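Esterase YdiI (Escherichia coli, PDB 4K49) hydrolyses 1,4-dihydroxy-2-naphthoyl-CoA to 1,4-dihydroxy-2-naphthoate and CoA in menaquinone biosynthesis, and also accepts a wide range of other acyl-CoA thioesters. Local coordinates at residues L36-P41 / V59-S64. Sequence-based numbering, arbitrary orientation.
Sequences LEATMP and VVLAES. With HFQ (2,4-dihydroxyphenacyl coenzyme A), chain F.
Met-40 and Leu-61 mark the nearest CA pair where strand 36-41 runs against helix 59-64, their short axes 9.4 Å apart and 154° from parallel, the sheet-on-helix packing of the hotdog fold. No hydrogen bond joins the two; the contact is apolar and buried. Leu-61 divides its branches: CD1 lies 4.1 Å from Ala-38 CB, while CD2 faces Met-40 CB. With CG anti to the backbone N (chi1 174°), Met-40 lies alongside Leu-61, the two side chains pointing opposite ways, and bends at chi3 so that SD and CE both touch Leu-61 CB, SD at 4.1 Å. Ile-26 touches both side chains.

Glu-63, the inferred nucleophile or proton acceptor, extends to the bound 2,4-dihydroxyphenacyl-CoA, where its OE2 is 3.3 Å from ligand CB; its OE1 is hydrogen-bonded to His-89 NE2 of the second subunit. An alanine here, lacking the carboxylate, would probably leave that histidine without this partner and open a gap beside the ligand carbon. On the same helix, Val-60 O accepts from Ser-64 N, one turn later, and, on the opposite face of its carbonyl plane, from Ser-64 OG at 2.6 Å, this hydroxyl standing 42° out of the plane.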
ATOM      1  N   LEU A  36      16.171  -2.991   9.472  1.00  4.38           N
ATOM      2  CA  LEU A  36      16.081  -1.654   8.904  1.00  4.45           C
ATOM      3  C   LEU A  36      14.804  -1.041   9.472  1.00  9.26           C
ATOM      4  O   LEU A  36      13.787  -1.731   9.606  1.00  9.54           O
ATOM      5  CB  LEU A  36      16.045  -1.737   7.375  1.00  8.39           C
ATOM      6  CG  LEU A  36      16.162  -0.443   6.570  1.00 10.65           C
ATOM      7  CD1 LEU A  36      17.422   0.326   6.958  1.00  6.53           C
ATOM      8  CD2 LEU A  36      16.145  -0.743   5.077  1.00  6.67           C
ATOM      9  N   GLU A  37      14.852   0.238   9.832  1.00  4.82           N
ATOM     10  CA  GLU A  37      13.724   0.878  10.496  1.00  2.74           C
ATOM     11  C   GLU A  37      13.423   2.245   9.881  1.00  6.16           C
ATOM     12  O   GLU A  37      14.339   3.036   9.618  1.00  7.66           O
ATOM     13  CB  GLU A  37      14.013   1.020  12.001  1.00  5.15           C
ATOM     14  CG  GLU A  37      12.961   1.815  12.795  1.00  4.83           C
ATOM     15  CD  GLU A  37      13.331   1.965  14.267  1.00 14.13           C
ATOM     16  OE1 GLU A  37      13.477   0.938  14.958  1.00 12.74           O
ATOM     17  OE2 GLU A  37      13.474   3.111  14.737  1.00 17.13           O
ATOM     18  N   ALA A  38      12.138   2.508   9.645  1.00  4.59           N
ATOM     19  CA  ALA A  38      11.694   3.788   9.092  1.00  5.50           C
ATOM     20  C   ALA A  38      10.369   4.204   9.723  1.00  7.56           C
ATOM     21  O   ALA A  38       9.568   3.365  10.154  1.00  6.24           O
ATOM     22  CB  ALA A  38      11.572   3.717   7.572  1.00  4.02           C
ATOM     23  N   THR A  39      10.141   5.510   9.786  1.00  7.16           N
ATOM     24  CA  THR A  39       8.887   6.023  10.307  1.00  5.17           C
ATOM     25  C   THR A  39       8.118   6.775   9.212  1.00  5.00           C
ATOM     26  O   THR A  39       8.675   7.112   8.165  1.00  6.28           O
ATOM     27  CB  THR A  39       9.120   6.951  11.520  1.00 10.48           C
ATOM     28  OG1 THR A  39       9.961   8.040  11.127  1.00 10.08           O
ATOM     29  CG2 THR A  39       9.795   6.187  12.655  1.00  8.51           C
ATOM     30  N   MET A  40       6.840   7.036   9.470  1.00  2.82           N
ATOM     31  CA  MET A  40       5.945   7.661   8.498  1.00  4.64           C
ATOM     32  C   MET A  40       4.850   8.364   9.299  1.00  5.57           C
ATOM     33  O   MET A  40       4.368   7.821  10.304  1.00  5.49           O
ATOM     34  CB  MET A  40       5.340   6.591   7.570  1.00  3.23           C
ATOM     35  CG  MET A  40       4.266   7.112   6.605  1.00  6.91           C
ATOM     36  SD  MET A  40       3.506   5.777   5.624  1.00  6.81           S
ATOM     37  CE  MET A  40       2.515   4.981   6.873  1.00  3.72           C
ATOM     38  N   PRO A  41       4.472   9.588   8.895  1.00  4.42           N
ATOM     39  CA  PRO A  41       3.465  10.287   9.690  1.00  4.51           C
ATOM     40  C   PRO A  41       2.057   9.793   9.395  1.00  4.35           C
ATOM     41  O   PRO A  41       1.792   9.225   8.320  1.00  3.60           O
ATOM     42  CB  PRO A  41       3.606  11.744   9.225  1.00  5.72           C
ATOM     43  CG  PRO A  41       4.117  11.641   7.820  1.00  5.65           C
ATOM     44  CD  PRO A  41       5.050  10.451   7.850  1.00  7.03           C
ATOM     45  N   VAL A  59       1.045  -0.312   4.037  1.00  3.55           N
ATOM     46  CA  VAL A  59       1.702  -1.198   3.094  1.00  2.34           C
ATOM     47  C   VAL A  59       2.772  -0.456   2.286  1.00  1.58           C
ATOM     48  O   VAL A  59       3.786  -1.043   1.905  1.00  4.99           O
ATOM     49  CB  VAL A  59       0.677  -1.909   2.194  1.00  2.21           C
ATOM     50  CG1 VAL A  59       1.381  -2.844   1.192  1.00  0.74           C
ATOM     51  CG2 VAL A  59      -0.298  -2.694   3.055  1.00  3.69           C
ATOM     52  N   VAL A  60       2.578   0.836   2.043  1.00  1.48           N
ATOM     53  CA  VAL A  60       3.621   1.595   1.353  1.00  1.75           C
ATOM     54  C   VAL A  60       4.889   1.604   2.210  1.00  3.88           C
ATOM     55  O   VAL A  60       6.011   1.367   1.720  1.00  1.80           O
ATOM     56  CB  VAL A  60       3.190   3.038   1.042  1.00  2.45           C
ATOM     57  CG1 VAL A  60       4.379   3.830   0.525  1.00  1.04           C
ATOM     58  CG2 VAL A  60       2.077   3.051  -0.013  1.00  1.92           C
ATOM     59  N   LEU A  61       4.706   1.843   3.496  1.00  1.33           N
ATOM     60  CA  LEU A  61       5.836   1.800   4.426  1.00  1.86           C
ATOM     61  C   LEU A  61       6.501   0.425   4.427  1.00  3.47           C
ATOM     62  O   LEU A  61       7.718   0.325   4.328  1.00  1.04           O
ATOM     63  CB  LEU A  61       5.374   2.168   5.834  1.00  1.07           C
ATOM     64  CG  LEU A  61       6.460   2.177   6.915  1.00  4.70           C
ATOM     65  CD1 LEU A  61       7.607   3.154   6.605  1.00  1.93           C
ATOM     66  CD2 LEU A  61       5.819   2.491   8.241  1.00  1.38           C
ATOM     67  N   ALA A  62       5.703  -0.638   4.534  1.00  1.02           N
ATOM     68  CA  ALA A  62       6.263  -1.988   4.545  1.00  1.87           C
ATOM     69  C   ALA A  62       7.016  -2.303   3.253  1.00  4.15           C
ATOM     70  O   ALA A  62       8.138  -2.822   3.284  1.00  3.37           O
ATOM     71  CB  ALA A  62       5.171  -3.016   4.799  1.00  1.20           C
ATOM     72  N   GLU A  63       6.414  -2.006   2.109  1.00  3.32           N
ATOM     73  CA  GLU A  63       7.095  -2.332   0.866  1.00  4.05           C
ATOM     74  C   GLU A  63       8.320  -1.433   0.642  1.00  4.89           C
ATOM     75  O   GLU A  63       9.308  -1.878   0.073  1.00  3.55           O
ATOM     76  CB  GLU A  63       6.149  -2.311  -0.339  1.00  3.66           C
ATOM     77  CG  GLU A  63       6.843  -2.834  -1.608  1.00  6.08           C
ATOM     78  CD  GLU A  63       5.903  -3.457  -2.611  1.00  5.37           C
ATOM     79  OE1 GLU A  63       4.731  -3.738  -2.280  1.00  6.16           O
ATOM     80  OE2 GLU A  63       6.343  -3.674  -3.754  1.00  8.69           O
ATOM     81  N   SER A  64       8.271  -0.188   1.116  1.00  3.48           N
ATOM     82  CA  SER A  64       9.430   0.708   1.007  1.00  1.84           C
ATOM     83  C   SER A  64      10.630   0.187   1.799  1.00  3.82           C
ATOM     84  O   SER A  64      11.759   0.149   1.289  1.00  5.86           O
ATOM     85  CB  SER A  64       9.088   2.122   1.504  1.00  4.02           C
ATOM     86  OG  SER A  64       8.054   2.717   0.735  1.00  4.98           O
TER
HETATM   87  CB  HFQ F 201       9.058  -2.502  -5.161  1.00  7.18           C
HETATM   88  N1A HFQ F 201      13.547  -6.869 -16.325  1.00 28.17           N
HETATM   89  O1A HFQ F 201       6.820 -13.544 -17.960  1.00 15.47           O
HETATM   90  P1A HFQ F 201       6.197 -12.426 -17.106  1.00 19.09           P
HETATM   91  C1B HFQ F 201       8.888  -1.059  -4.600  1.00  6.64           C
HETATM   92  O1B HFQ F 201       7.740  -0.512  -4.662  1.00  3.16           O
HETATM   93  C1D HFQ F 201       9.242  -8.450 -18.125  1.00 18.09           C
HETATM   94  S1P HFQ F 201       9.220  -2.496  -6.940  1.00  6.04           S
HETATM   95  C2A HFQ F 201      12.521  -6.167 -16.831  1.00 25.58           C
HETATM   96  O2A HFQ F 201       4.734 -12.190 -17.515  1.00 25.58           O
HETATM   97  P2A HFQ F 201       7.611 -13.085 -14.834  1.00 18.96           P
HETATM   98  C2B HFQ F 201      10.026  -0.303  -4.026  1.00  6.82           C
HETATM   99  O2B HFQ F 201      13.087   1.900  -2.291  1.00 13.54           O
HETATM  100  C2D HFQ F 201       8.872  -9.470 -19.021  1.00 25.35           C
HETATM  101  O2D HFQ F 201       9.588  -9.416 -20.262  1.00 18.81           O
HETATM  102  C2P HFQ F 201       7.640  -2.057  -7.623  1.00  3.70           C
HETATM  103  N3A HFQ F 201      11.414  -6.788 -17.276  1.00 25.86           N
HETATM  104  O3A HFQ F 201       6.244 -12.799 -15.595  1.00 16.53           O
HETATM  105  C3B HFQ F 201       9.726   0.696  -3.092  1.00  6.54           C
HETATM  106  O3B HFQ F 201      11.705  -1.532  -5.299  1.00  9.91           O
HETATM  107  C3D HFQ F 201       7.494  -9.171 -19.272  1.00 14.06           C
HETATM  108  O3D HFQ F 201       7.481  -7.987 -20.112  1.00 21.52           O
HETATM  109  P3D HFQ F 201       6.855  -8.009 -21.635  1.00 24.22           P
HETATM  110  C3P HFQ F 201       6.576  -3.109  -7.602  1.00  4.07           C
HETATM  111  C4A HFQ F 201      11.322  -8.137 -17.222  1.00 20.45           C
HETATM  112  O4A HFQ F 201       7.363 -14.011 -13.736  1.00 20.74           O
HETATM  113  C4B HFQ F 201      10.743   1.422  -2.526  1.00  6.74           C
HETATM  114  C4D HFQ F 201       6.985  -8.775 -17.987  1.00 20.81           C
HETATM  115  O4D HFQ F 201       8.153  -8.378 -17.214  1.00 15.89           O
HETATM  116  N4P HFQ F 201       6.915  -4.325  -8.152  1.00  4.03           N
HETATM  117  C5A HFQ F 201      12.360  -8.899 -16.709  1.00 20.07           C
HETATM  118  O5A HFQ F 201       8.662 -13.714 -15.755  1.00 22.00           O
HETATM  119  C5B HFQ F 201      12.070   1.162  -2.880  1.00  5.19           C
HETATM  120  C5D HFQ F 201       6.321  -9.918 -17.348  1.00 12.73           C
HETATM  121  O5D HFQ F 201       7.015 -11.104 -17.304  1.00 19.85           O
HETATM  122  C5P HFQ F 201       7.097  -4.478  -9.548  1.00  9.35           C
HETATM  123  O5P HFQ F 201       6.936  -3.482 -10.344  1.00  4.36           O
HETATM  124  C6A HFQ F 201      13.514  -8.218 -16.247  1.00 21.28           C
HETATM  125  N6A HFQ F 201      14.628  -8.951 -15.696  1.00 20.29           N
HETATM  126  O6A HFQ F 201       8.123 -11.702 -14.331  1.00 11.54           O
HETATM  127  C6B HFQ F 201      12.377   0.166  -3.814  1.00  9.88           C
HETATM  128  C6P HFQ F 201       7.467  -5.816 -10.140  1.00  3.36           C
HETATM  129  N7A HFQ F 201      11.967 -10.213 -16.783  1.00 14.53           N
HETATM  130  O7A HFQ F 201       8.041  -8.405 -22.653  1.00 32.67           O
HETATM  131  C7B HFQ F 201      11.365  -0.557  -4.384  1.00  8.93           C
HETATM  132  C7P HFQ F 201       6.452  -6.230 -11.215  1.00  7.13           C
HETATM  133  C8A HFQ F 201      10.741 -10.280 -17.331  1.00 20.00           C
HETATM  134  O8A HFQ F 201       5.786  -8.986 -21.729  1.00 21.04           O
HETATM  135  N8P HFQ F 201       6.520  -7.614 -11.647  1.00  3.04           N
HETATM  136  N9A HFQ F 201      10.357  -9.017 -17.601  1.00 23.63           N
HETATM  137  O9A HFQ F 201       6.332  -6.606 -21.970  1.00 17.63           O
HETATM  138  C9P HFQ F 201       7.481  -7.976 -12.694  1.00  8.86           C
HETATM  139  O9P HFQ F 201       8.174  -7.140 -13.156  1.00  8.78           O
HETATM  140  CAP HFQ F 201       7.521  -9.433 -13.121  1.00  9.33           C
HETATM  141  OAP HFQ F 201       6.581 -10.167 -12.391  1.00  8.52           O
HETATM  142  CBP HFQ F 201       8.905 -10.045 -12.885  1.00 10.72           C
HETATM  143  CCP HFQ F 201       8.747 -11.483 -13.128  1.00  9.71           C
HETATM  144  CDP HFQ F 201       9.901  -9.445 -13.897  1.00 10.93           C
HETATM  145  CEP HFQ F 201       9.334  -9.790 -11.497  1.00  9.11           C